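Magnesium transport protein CorA (Methanocaldococcus jannaschii, PDB 4EGW) mediates the influx of magnesium ions across the cell membrane, opening when cytoplasmic magnesium is low and closing when it is high. Local coordinates at residues G201-K204 against T205-F209. Sequence-based numbering, arbitrary orientation.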
loop_
_atom_site.group_PDB
_atom_site.type_symbol
_atom_site.label_atom_id
_atom_site.label_comp_id
_atom_site.label_asym_id
_atom_site.label_seq_id
_atom_site.Cartn_x
_atom_site.Cartn_y
_atom_site.Cartn_z
ATOM N N GLY A 201 -17.242 -5.986 -14.890
ATOM C CA GLY A 201 -15.907 -6.510 -14.655
ATOM C C GLY A 201 -15.352 -6.124 -13.297
ATOM O O GLY A 201 -14.867 -6.977 -12.549
ATOM N N LEU A 202 -15.431 -4.832 -12.977
ATOM C CA LEU A 202 -14.969 -4.318 -11.694
ATOM C C LEU A 202 -15.917 -4.692 -10.575
ATOM O O LEU A 202 -15.592 -4.525 -9.406
ATOM C CB LEU A 202 -14.816 -2.799 -11.740
ATOM C CG LEU A 202 -13.644 -2.280 -12.574
ATOM C CD1 LEU A 202 -13.537 -0.778 -12.424
ATOM C CD2 LEU A 202 -12.349 -2.962 -12.144
ATOM N N ARG A 203 -17.104 -5.165 -10.931
ATOM C CA ARG A 203 -18.012 -5.723 -9.932
ATOM C C ARG A 203 -17.509 -7.104 -9.568
ATOM O O ARG A 203 -17.392 -7.452 -8.394
ATOM C CB ARG A 203 -19.446 -5.821 -10.471
ATOM C CG ARG A 203 -20.267 -4.545 -10.330
ATOM C CD ARG A 203 -20.880 -4.377 -8.923
ATOM N NE ARG A 203 -22.127 -5.118 -8.727
ATOM C CZ ARG A 203 -22.237 -6.252 -8.035
ATOM N NH1 ARG A 203 -21.175 -6.795 -7.454
ATOM N NH2 ARG A 203 -23.418 -6.848 -7.913
ATOM N N LYS A 204 -17.195 -7.873 -10.605
ATOM C CA LYS A 204 -16.666 -9.218 -10.471
ATOM C C LYS A 204 -15.458 -9.181 -9.560
ATOM O O LYS A 204 -15.370 -9.941 -8.597
ATOM C CB LYS A 204 -16.274 -9.750 -11.853
ATOM C CG LYS A 204 -15.905 -11.231 -11.932
ATOM C CD LYS A 204 -15.981 -11.714 -13.393
ATOM C CE LYS A 204 -15.312 -13.068 -13.613
ATOM N NZ LYS A 204 -14.111 -12.970 -14.504
ATOM N N THR A 205 -14.526 -8.285 -9.857
ATOM C CA THR A 205 -13.338 -8.179 -9.026
ATOM C C THR A 205 -13.761 -7.923 -7.584
ATOM O O THR A 205 -13.454 -8.718 -6.693
ATOM C CB THR A 205 -12.397 -7.043 -9.494
ATOM O OG1 THR A 205 -11.680 -7.458 -10.665
ATOM C CG2 THR A 205 -11.420 -6.695 -8.395
ATOM N N LEU A 206 -14.506 -6.836 -7.382
ATOM C CA LEU A 206 -14.953 -6.386 -6.061
ATOM C C LEU A 206 -15.674 -7.470 -5.262
ATOM O O LEU A 206 -15.382 -7.688 -4.079
ATOM C CB LEU A 206 -15.862 -5.163 -6.204
ATOM C CG LEU A 206 -15.213 -3.806 -5.921
ATOM C CD1 LEU A 206 -13.699 -3.907 -5.893
ATOM C CD2 LEU A 206 -15.660 -2.780 -6.926
ATOM N N VAL A 207 -16.616 -8.148 -5.910
ATOM C CA VAL A 207 -17.330 -9.237 -5.268
ATOM C C VAL A 207 -16.377 -10.227 -4.589
ATOM O O VAL A 207 -16.627 -10.646 -3.462
ATOM C CB VAL A 207 -18.216 -9.992 -6.282
ATOM C CG1 VAL A 207 -19.020 -11.067 -5.579
ATOM C CG2 VAL A 207 -19.145 -9.029 -7.004
ATOM N N TYR A 208 -15.297 -10.598 -5.285
ATOM C CA TYR A 208 -14.313 -11.563 -4.784
ATOM C C TYR A 208 -13.554 -10.969 -3.609
ATOM O O TYR A 208 -13.335 -11.630 -2.587
ATOM C CB TYR A 208 -13.316 -11.965 -5.896
ATOM C CG TYR A 208 -13.700 -13.208 -6.701
ATOM C CD1 TYR A 208 -13.346 -14.484 -6.268
ATOM C CD2 TYR A 208 -14.407 -13.100 -7.895
ATOM C CE1 TYR A 208 -13.698 -15.623 -6.999
ATOM C CE2 TYR A 208 -14.766 -14.231 -8.632
ATOM C CZ TYR A 208 -14.411 -15.492 -8.179
ATOM O OH TYR A 208 -14.767 -16.610 -8.913
ATOM N N PHE A 209 -13.144 -9.714 -3.765
ATOM C CA PHE A 209 -12.464 -9.016 -2.691
ATOM C C PHE A 209 -13.331 -8.937 -1.464
ATOM O O PHE A 209 -12.867 -9.135 -0.352
ATOM C CB PHE A 209 -12.088 -7.607 -3.118
ATOM C CG PHE A 209 -10.803 -7.540 -3.876
ATOM C CD1 PHE A 209 -10.217 -8.696 -4.362
ATOM C CD2 PHE A 209 -10.168 -6.326 -4.085
ATOM C CE1 PHE A 209 -9.036 -8.642 -5.062
ATOM C CE2 PHE A 209 -8.981 -6.256 -4.787
ATOM C CZ PHE A 209 -8.406 -7.410 -5.273
#
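Leu-206 sits one alpha-helical turn after Leu-202, and its backbone N hydrogen-bonds to Leu-202 O at 3.3 Å, an i to i+4 link within helix 193-225, which packs against helices 156-186 and 233-270 in the long-helix part of the CorA cytoplasmic domain. From there the Leu-206 side chain climbs past the same carbonyl: CB lies 3.3 Å from Leu-202 O, CG follows at 3.6 Å, and of the two methyls CD2 is 3.0 Å and CD1 4.0 Å from that oxygen. Further out, Leu-206 packs on Leu-176, Tyr-256 and Leu-260, so a branched aliphatic residue suits this buried face between helices; Leu-202 also packs on Leu-176 and Leu-260. Cut back to an alanine, Leu-206 would probably lose its grip on both leucines, opening a gap and leaving Tyr-256 without its aliphatic neighbour. Thr-205 N hydrogen-bonds to Gly-201 O at 3.0 Å, and a threonine suits this buried site because its hydroxyl, placed beside the backbone N by chi1 of -76°, hydrogen-bonds with Ile-109 O. Its other branch, CG2, rests 4.3 Å above the ring plane of Phe-209, over the broad, nonpolar ring centre. Tyr-208, long enough to rest on Thr-110 and Thr-111 of strand 110-119, sets CD2 at its ring edge 3.4 Å from Lys-204 O, which lies in the ring plane.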